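Local coordinates for cystathionine beta-lyase family protein, YNBB B.subtilis ortholog (Clostridium acetobutylicum, PDB 3HVY) that probably acts as a pyridoxal phosphate-dependent lyase on sulfur amino acids, possibly cystathionine, and may be involved in aluminium resistance, at residues V162-V167 with I203-E208; I180-S185 with A197-I202; Q353-V358 with V418-S423. All blocks are in the same frame, centred on the assembly; numbering follows the deposited sequence.

Interaction 1 of 3, residues V162-V167 with I203-E208; sequences VDINTV and IKSIRE
Ile164, in the first turn of helix 164-173, lays its longer branch against Ser205 of helix 196-207 and illustrates how a small residue lets two helices approach. Its CA-CB bond already aims at the opposing helix, and with CG1 swung anti to the backbone N (chi1 -153°) the branch carries on in that direction. Ile164 CG1 lies 3.4 Å from Ser205 CB, tighter than usual for two carbons, and rests beside the serine hydroxyl as well. Beyond the bend, CD1 of Ile164 remains over the same serine, 3.9 Å from Ser205 CB, and also packs against the backbone O of Ile202. The hydroxyl meets this apolar branch without losing its polar partner, because Ser205 OG is bonded to Glu201 O of its own helix. Nearer the sheet, Val167 CG1 packs on Ile206 CG1 at 4.2 Å. The start of helix 164-173 is capped by Asp163: OD1 accepts a weak bond from Thr166 N, while Thr166 OG1 makes a short bond to OD2, 54° out of the carboxylate plane. The two helices lie side by side in the larger, cofactor-carrying part of the chain; helix 164-173 leads into strand 177-183, helix 196-207 leads away from it toward strand 214-218, and the Val167-Ile206 pair faces that sheet, where Ile180 lies beneath both.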
loop_
_atom_site.group_PDB
_atom_site.type_symbol
_atom_site.label_atom_id
_atom_site.label_comp_id
_atom_site.label_asym_id
_atom_site.label_seq_id
_atom_site.Cartn_x
_atom_site.Cartn_y
_atom_site.Cartn_z
ATOM N N VAL D 162 3.352 19.284 41.188
ATOM C CA VAL D 162 1.934 19.568 41.040
ATOM C C VAL D 162 1.387 20.075 42.386
ATOM O O VAL D 162 1.611 19.454 43.429
ATOM C CB VAL D 162 1.185 18.324 40.592
ATOM C CG1 VAL D 162 -0.309 18.548 40.701
ATOM C CG2 VAL D 162 1.617 17.966 39.150
ATOM N N ASP D 163 0.691 21.209 42.340
ATOM C CA ASP D 163 0.138 21.865 43.517
ATOM C C ASP D 163 -1.210 21.240 43.830
ATOM O O ASP D 163 -2.287 21.798 43.563
ATOM C CB ASP D 163 -0.003 23.355 43.239
ATOM C CG ASP D 163 -0.440 24.140 44.454
ATOM O OD1 ASP D 163 -0.657 23.556 45.554
ATOM O OD2 ASP D 163 -0.616 25.365 44.282
ATOM N N ILE D 164 -1.120 20.055 44.397
ATOM C CA ILE D 164 -2.262 19.251 44.675
ATOM C C ILE D 164 -3.250 19.945 45.607
ATOM O O ILE D 164 -4.446 19.746 45.481
ATOM C CB ILE D 164 -1.808 17.852 45.194
ATOM C CG1 ILE D 164 -2.862 16.777 44.880
ATOM C CG2 ILE D 164 -1.545 17.909 46.671
ATOM C CD1 ILE D 164 -3.390 16.764 43.430
ATOM N N ASN D 165 -2.785 20.806 46.508
ATOM C CA ASN D 165 -3.717 21.524 47.341
ATOM C C ASN D 165 -4.556 22.550 46.595
ATOM O O ASN D 165 -5.717 22.726 46.915
ATOM C CB ASN D 165 -3.019 22.192 48.534
ATOM C CG ASN D 165 -2.585 21.176 49.610
ATOM O OD1 ASN D 165 -2.984 20.002 49.609
ATOM N ND2 ASN D 165 -1.755 21.642 50.535
ATOM N N THR D 166 -3.981 23.255 45.634
ATOM C CA THR D 166 -4.773 24.187 44.827
ATOM C C THR D 166 -5.759 23.437 43.918
ATOM O O THR D 166 -6.909 23.860 43.744
ATOM C CB THR D 166 -3.862 25.066 43.973
ATOM O OG1 THR D 166 -3.037 25.812 44.866
ATOM C CG2 THR D 166 -4.667 26.021 43.128
ATOM N N VAL D 167 -5.335 22.292 43.399
ATOM C CA VAL D 167 -6.215 21.448 42.586
ATOM C C VAL D 167 -7.482 21.072 43.373
ATOM O O VAL D 167 -8.613 21.191 42.877
ATOM C CB VAL D 167 -5.520 20.159 42.171
ATOM C CG1 VAL D 167 -6.536 19.220 41.431
ATOM C CG2 VAL D 167 -4.323 20.451 41.256
ATOM N N ILE D 203 -3.814 11.352 41.499
ATOM C CA ILE D 203 -5.181 10.890 41.230
ATOM C C ILE D 203 -5.867 10.511 42.538
ATOM O O ILE D 203 -7.007 10.872 42.755
ATOM C CB ILE D 203 -5.222 9.740 40.201
ATOM C CG1 ILE D 203 -4.720 10.257 38.850
ATOM C CG2 ILE D 203 -6.647 9.202 40.080
ATOM C CD1 ILE D 203 -4.707 9.267 37.669
ATOM N N LYS D 204 -5.138 9.804 43.397
ATOM C CA LYS D 204 -5.619 9.415 44.727
ATOM C C LYS D 204 -6.039 10.657 45.493
ATOM O O LYS D 204 -7.064 10.653 46.163
ATOM C CB LYS D 204 -4.515 8.627 45.449
ATOM C CG LYS D 204 -4.938 7.845 46.628
ATOM C CD LYS D 204 -3.901 6.822 47.101
ATOM C CE LYS D 204 -4.339 6.312 48.527
ATOM N NZ LYS D 204 -3.545 5.155 49.091
ATOM N N SER D 205 -5.297 11.751 45.375
ATOM C CA SER D 205 -5.728 12.992 46.015
ATOM C C SER D 205 -6.978 13.569 45.405
ATOM O O SER D 205 -7.824 14.099 46.121
ATOM C CB SER D 205 -4.656 14.087 45.931
ATOM O OG SER D 205 -3.561 13.752 46.743
ATOM N N ILE D 206 -7.061 13.561 44.076
ATOM C CA ILE D 206 -8.261 14.034 43.406
ATOM C C ILE D 206 -9.465 13.213 43.902
ATOM O O ILE D 206 -10.506 13.779 44.219
ATOM C CB ILE D 206 -8.123 13.979 41.866
ATOM C CG1 ILE D 206 -7.154 15.062 41.387
ATOM C CG2 ILE D 206 -9.509 14.140 41.119
ATOM C CD1 ILE D 206 -6.602 14.780 39.998
ATOM N N ARG D 207 -9.296 11.893 43.996
ATOM C CA ARG D 207 -10.401 11.043 44.368
ATOM C C ARG D 207 -10.834 11.171 45.832
ATOM O O ARG D 207 -11.875 10.640 46.199
ATOM C CB ARG D 207 -10.122 9.599 44.009
ATOM C CG ARG D 207 -9.948 9.361 42.520
ATOM C CD ARG D 207 -11.035 10.025 41.682
ATOM N NE ARG D 207 -10.943 9.679 40.256
ATOM C CZ ARG D 207 -11.512 10.367 39.264
ATOM N NH1 ARG D 207 -12.213 11.457 39.491
ATOM N NH2 ARG D 207 -11.364 9.965 38.028
ATOM N N GLU D 208 -10.082 11.914 46.634
ATOM C CA GLU D 208 -10.501 12.219 48.000
ATOM C C GLU D 208 -11.661 13.223 48.003
ATOM O O GLU D 208 -12.403 13.311 48.964
ATOM C CB GLU D 208 -9.318 12.776 48.812
ATOM C CG GLU D 208 -8.269 11.715 49.157
ATOM C CD GLU D 208 -6.999 12.286 49.798
ATOM O OE1 GLU D 208 -6.762 13.520 49.737
ATOM O OE2 GLU D 208 -6.220 11.473 50.337
#

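Interaction 2 of 3, residues I180-S185 with A197-I202; sequences IHIQRS and AEIAEI
Ile182, on strand 177-183, meets two consecutive turns of helix 196-207, and the apolar contacts carry the whole junction. Its CD1 comes to 3.9 Å from Ile202 CG2, the two side chains running past each other in opposite senses. The second branch makes a looser approach, CG2 of Ile182 to CG1 of Ile199 at 4.5 Å. Farther along the chain, the methylene part of Arg184 continues the greasy surface: its CG lies 4.1 Å from Ile199 CD1, and the two side chains cross at roughly a right angle.

Polar interactions lie away from this interface. Arg184 is fully extended; its NH1 is hydrogen-bonded to Asn219 and salt-bridged to Glu229, and NH2 is hydrogen-bonded to Thr331, so a buried charge is answered while the shaft packs. On the other side of the strand, Gln183 NE2 donates to Ser185 O at 2.9 Å, nearly in its own amide plane, and its OE1 accepts from Tyr127 N; together these bonds hold the amide's rotation.

The contact is the first strand-to-helix step of a beta-alpha-beta unit: helix 196-207 covers strand 177-183 and then returns the chain to strand 214-218, the parallel neighbour of strand 177-183.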
loop_
_atom_site.group_PDB
_atom_site.type_symbol
_atom_site.label_atom_id
_atom_site.label_comp_id
_atom_site.label_asym_id
_atom_site.label_seq_id
_atom_site.Cartn_x
_atom_site.Cartn_y
_atom_site.Cartn_z
ATOM N N ILE D 180 -9.854 17.039 34.176
ATOM C CA ILE D 180 -8.525 17.387 34.634
ATOM C C ILE D 180 -7.542 16.761 33.636
ATOM O O ILE D 180 -7.619 15.546 33.306
ATOM C CB ILE D 180 -8.291 16.862 36.064
ATOM C CG1 ILE D 180 -9.045 17.764 37.061
ATOM C CG2 ILE D 180 -6.806 16.752 36.412
ATOM C CD1 ILE D 180 -8.873 17.370 38.484
ATOM N N HIS D 181 -6.653 17.615 33.164
ATOM C CA HIS D 181 -5.623 17.274 32.208
ATOM C C HIS D 181 -4.247 17.195 32.879
ATOM O O HIS D 181 -3.796 18.159 33.498
ATOM C CB HIS D 181 -5.672 18.312 31.089
ATOM C CG HIS D 181 -4.423 18.385 30.261
ATOM N ND1 HIS D 181 -3.639 19.513 30.223
ATOM C CD2 HIS D 181 -3.811 17.472 29.474
ATOM C CE1 HIS D 181 -2.602 19.291 29.430
ATOM N NE2 HIS D 181 -2.667 18.046 28.991
ATOM N N ILE D 182 -3.643 16.005 32.823
ATOM C CA ILE D 182 -2.290 15.767 33.319
ATOM C C ILE D 182 -1.420 15.496 32.081
ATOM O O ILE D 182 -1.778 14.710 31.233
ATOM C CB ILE D 182 -2.231 14.565 34.262
ATOM C CG1 ILE D 182 -3.155 14.816 35.476
ATOM C CG2 ILE D 182 -0.771 14.240 34.682
ATOM C CD1 ILE D 182 -3.277 13.640 36.473
ATOM N N GLN D 183 -0.297 16.179 31.974
ATOM C CA GLN D 183 0.726 15.856 30.935
ATOM C C GLN D 183 1.853 15.009 31.597
ATOM O O GLN D 183 2.524 15.465 32.521
ATOM C CB GLN D 183 1.273 17.161 30.412
ATOM C CG GLN D 183 2.199 17.041 29.237
ATOM C CD GLN D 183 2.533 18.396 28.659
ATOM O OE1 GLN D 183 1.632 19.169 28.294
ATOM N NE2 GLN D 183 3.838 18.699 28.550
ATOM N N ARG D 184 2.056 13.784 31.129
ATOM C CA ARG D 184 3.077 12.903 31.703
ATOM C C ARG D 184 4.499 13.391 31.387
ATOM O O ARG D 184 5.329 13.563 32.283
ATOM C CB ARG D 184 2.861 11.481 31.195
ATOM C CG ARG D 184 3.883 10.478 31.673
ATOM C CD ARG D 184 3.455 9.044 31.241
ATOM N NE ARG D 184 4.438 8.074 31.650
ATOM C CZ ARG D 184 4.344 6.764 31.411
ATOM N NH1 ARG D 184 3.306 6.258 30.747
ATOM N NH2 ARG D 184 5.306 5.969 31.814
ATOM N N SER D 185 4.770 13.614 30.101
ATOM C CA SER D 185 6.076 14.092 29.651
ATOM C C SER D 185 6.202 15.624 29.738
ATOM O O SER D 185 5.336 16.352 29.263
ATOM C CB SER D 185 6.306 13.613 28.211
ATOM O OG SER D 185 7.584 13.962 27.755
ATOM N N ALA D 197 4.052 6.543 39.569
ATOM C CA ALA D 197 3.756 6.603 41.026
ATOM C C ALA D 197 3.362 7.995 41.447
ATOM O O ALA D 197 2.549 8.161 42.373
ATOM C CB ALA D 197 4.947 6.076 41.898
ATOM N N GLU D 198 3.898 9.009 40.783
ATOM C CA GLU D 198 3.473 10.385 41.033
ATOM C C GLU D 198 2.080 10.663 40.535
ATOM O O GLU D 198 1.281 11.322 41.211
ATOM C CB GLU D 198 4.435 11.369 40.426
ATOM C CG GLU D 198 5.760 11.295 41.105
ATOM C CD GLU D 198 6.874 12.068 40.431
ATOM O OE1 GLU D 198 7.160 11.959 39.208
ATOM O OE2 GLU D 198 7.545 12.752 41.194
ATOM N N ILE D 199 1.776 10.162 39.344
ATOM C CA ILE D 199 0.431 10.288 38.785
ATOM C C ILE D 199 -0.547 9.561 39.696
ATOM O O ILE D 199 -1.639 10.078 39.963
ATOM C CB ILE D 199 0.357 9.771 37.328
ATOM C CG1 ILE D 199 1.238 10.659 36.414
ATOM C CG2 ILE D 199 -1.098 9.734 36.862
ATOM C CD1 ILE D 199 1.491 10.093 35.033
ATOM N N ALA D 200 -0.158 8.381 40.201
ATOM C CA ALA D 200 -1.024 7.645 41.113
ATOM C C ALA D 200 -1.446 8.449 42.324
ATOM O O ALA D 200 -2.619 8.427 42.723
ATOM C CB ALA D 200 -0.352 6.327 41.557
ATOM N N GLU D 201 -0.505 9.159 42.912
ATOM C CA GLU D 201 -0.788 9.961 44.103
ATOM C C GLU D 201 -1.613 11.205 43.806
ATOM O O GLU D 201 -2.444 11.593 44.608
ATOM C CB GLU D 201 0.509 10.363 44.802
ATOM C CG GLU D 201 1.199 9.178 45.392
ATOM C CD GLU D 201 0.282 8.392 46.364
ATOM O OE1 GLU D 201 -0.288 9.039 47.281
ATOM O OE2 GLU D 201 0.124 7.146 46.191
ATOM N N ILE D 202 -1.360 11.840 42.677
ATOM C CA ILE D 202 -2.161 12.958 42.242
ATOM C C ILE D 202 -3.617 12.515 42.109
ATOM O O ILE D 202 -4.556 13.197 42.583
ATOM C CB ILE D 202 -1.610 13.510 40.905
ATOM C CG1 ILE D 202 -0.278 14.245 41.162
ATOM C CG2 ILE D 202 -2.601 14.441 40.241
ATOM C CD1 ILE D 202 0.620 14.420 39.920
#

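Interaction 3 of 3, residues Q353-V358 with V418-S423; sequences QTASPV and VLIALS
Ala355 and Ile420 form the tight, buried part of this contact, at the point where helix 342-354 gives way to loop. The alanine is the first residue to leave helical geometry, and its methyl group is directed at helix 411-422; the Ile420 side chain comes out to meet it. CD1 of Ile420 touches Ala355 CB at 3.7 Å and also lies near the backbone, 4.1 Å from Ala355 CA. With so short a side chain at the meeting point, the backbones come close, the alpha carbons of Ala355 and Ile420 being 6.5 Å apart. The turn itself is held by Ser356 N, which bonds to Gln353 O at 3.0 Å, while Ala355 O is taken up by His413 NE2 from an earlier turn of helix 411-422.

Both helices belong to the smaller C-terminal part of the chain, built with the five-stranded antiparallel sheet, an arrangement consistent with the C-terminal domain of fold-type I pyridoxal phosphate enzymes. Ala421, next to Ile420, packs on Phe348 and Ile352, extending the interface back along helix 342-354.

Thr354 forms the partly exposed border, where less of the residue is covered, although its closest approach is just as short. Its hydroxyl occupies the position between the backbone N and the carbonyl carbon (chi1 72°), which brings Thr354 OG1 to 3.7 Å from Ile420 CG2, while the two side chains cross obliquely. This is a touch of oxygen on methyl rather than a polar bond; the hydroxyl's hydrogen-bond partner is Gly351 O, within its own helix. Past the turn, the chain heads away from helix 411-422 toward a neighbouring subunit, where Pro357 packs on Phe295 and Val358 on Ser59 of that subunit.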
loop_
_atom_site.group_PDB
_atom_site.type_symbol
_atom_site.label_atom_id
_atom_site.label_comp_id
_atom_site.label_asym_id
_atom_site.label_seq_id
_atom_site.Cartn_x
_atom_site.Cartn_y
_atom_site.Cartn_z
ATOM N N GLN D 353 21.788 15.124 13.486
ATOM C CA GLN D 353 21.337 15.008 12.099
ATOM C C GLN D 353 22.385 14.276 11.261
ATOM O O GLN D 353 22.074 13.361 10.491
ATOM C CB GLN D 353 21.046 16.395 11.495
ATOM C CG GLN D 353 20.463 16.385 10.041
ATOM C CD GLN D 353 19.006 15.996 9.980
ATOM O OE1 GLN D 353 18.243 16.331 10.864
ATOM N NE2 GLN D 353 18.602 15.347 8.900
ATOM N N THR D 354 23.636 14.630 11.453
ATOM C CA THR D 354 24.677 13.987 10.676
ATOM C C THR D 354 24.849 12.529 11.049
ATOM O O THR D 354 25.388 11.769 10.240
ATOM C CB THR D 354 26.055 14.707 10.784
ATOM O OG1 THR D 354 26.597 14.469 12.055
ATOM C CG2 THR D 354 25.944 16.176 10.607
ATOM N N ALA D 355 24.391 12.118 12.253
ATOM C CA ALA D 355 24.436 10.692 12.656
ATOM C C ALA D 355 23.213 9.910 12.199
ATOM O O ALA D 355 23.037 8.740 12.594
ATOM C CB ALA D 355 24.493 10.578 14.183
ATOM N N SER D 356 22.338 10.532 11.409
ATOM C CA SER D 356 21.059 9.867 11.049
ATOM C C SER D 356 21.181 9.135 9.746
ATOM O O SER D 356 21.985 9.516 8.892
ATOM C CB SER D 356 19.940 10.885 10.954
ATOM O OG SER D 356 19.771 11.562 12.200
ATOM N N PRO D 357 20.388 8.071 9.563
ATOM C CA PRO D 357 20.449 7.297 8.308
ATOM C C PRO D 357 19.775 7.978 7.111
ATOM O O PRO D 357 20.140 7.697 5.957
ATOM C CB PRO D 357 19.673 6.034 8.652
ATOM C CG PRO D 357 18.697 6.479 9.682
ATOM C CD PRO D 357 19.467 7.462 10.532
ATOM N N VAL D 358 18.776 8.819 7.393
ATOM C CA VAL D 358 18.010 9.501 6.332
ATOM C C VAL D 358 18.278 10.983 6.465
ATOM O O VAL D 358 18.335 11.509 7.569
ATOM C CB VAL D 358 16.519 9.204 6.480
ATOM C CG1 VAL D 358 15.680 9.817 5.295
ATOM C CG2 VAL D 358 16.321 7.657 6.621
ATOM N N VAL D 418 25.210 10.010 19.793
ATOM C CA VAL D 418 25.728 10.869 20.857
ATOM C C VAL D 418 27.236 11.077 20.744
ATOM O O VAL D 418 27.718 12.190 20.954
ATOM C CB VAL D 418 25.289 10.357 22.244
ATOM C CG1 VAL D 418 25.975 11.159 23.410
ATOM C CG2 VAL D 418 23.771 10.394 22.299
ATOM N N LEU D 419 27.974 10.018 20.396
ATOM C CA LEU D 419 29.398 10.125 20.256
ATOM C C LEU D 419 29.727 11.072 19.101
ATOM O O LEU D 419 30.612 11.932 19.237
ATOM C CB LEU D 419 30.065 8.771 20.012
ATOM C CG LEU D 419 29.865 7.679 21.059
ATOM C CD1 LEU D 419 30.699 6.436 20.669
ATOM C CD2 LEU D 419 30.198 8.183 22.492
ATOM N N ILE D 420 29.013 10.928 17.988
ATOM C CA ILE D 420 29.235 11.809 16.863
ATOM C C ILE D 420 28.917 13.239 17.262
ATOM O O ILE D 420 29.723 14.128 17.083
ATOM C CB ILE D 420 28.406 11.397 15.627
ATOM C CG1 ILE D 420 28.973 10.108 15.066
ATOM C CG2 ILE D 420 28.435 12.490 14.557
ATOM C CD1 ILE D 420 27.979 9.335 14.172
ATOM N N ALA D 421 27.765 13.451 17.864
ATOM C CA ALA D 421 27.406 14.781 18.311
ATOM C C ALA D 421 28.404 15.363 19.349
ATOM O O ALA D 421 28.831 16.525 19.249
ATOM C CB ALA D 421 25.983 14.766 18.863
ATOM N N LEU D 422 28.766 14.571 20.358
ATOM C CA LEU D 422 29.680 15.038 21.407
ATOM C C LEU D 422 31.069 15.404 20.858
ATOM O O LEU D 422 31.711 16.330 21.354
ATOM C CB LEU D 422 29.804 13.968 22.501
ATOM C CG LEU D 422 30.734 14.270 23.697
ATOM C CD1 LEU D 422 30.454 15.644 24.354
ATOM C CD2 LEU D 422 30.677 13.105 24.751
ATOM N N SER D 423 31.516 14.669 19.843
ATOM C CA SER D 423 32.823 14.898 19.209
ATOM C C SER D 423 32.861 16.200 18.412
ATOM O O SER D 423 33.901 16.568 17.879
ATOM C CB SER D 423 33.192 13.730 18.310
ATOM O OG SER D 423 33.341 12.536 19.062
#

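Overall arrangement
Interactions 1 and 2 are neighbours, their centres about 10 Å apart, and share helix 196-207. Along the chain interaction 2 is nested within the loop closed by interaction 1, and the two touch, Ile180 of the strand meeting Val167 and Ile206; together they join two helices to the seven-stranded sheet, whose strand 237-241 leads toward the cofactor-bearing Lys244. Interaction 3 follows later in sequence, on the opposite side of the chain's centre, its own centre about 43 Å from that of interaction 1. It touches neither, its nearest atoms being about 17 Å from interaction 2, but Arg184 and Ser185 reach toward the C-terminal part through Thr331 and Asp332.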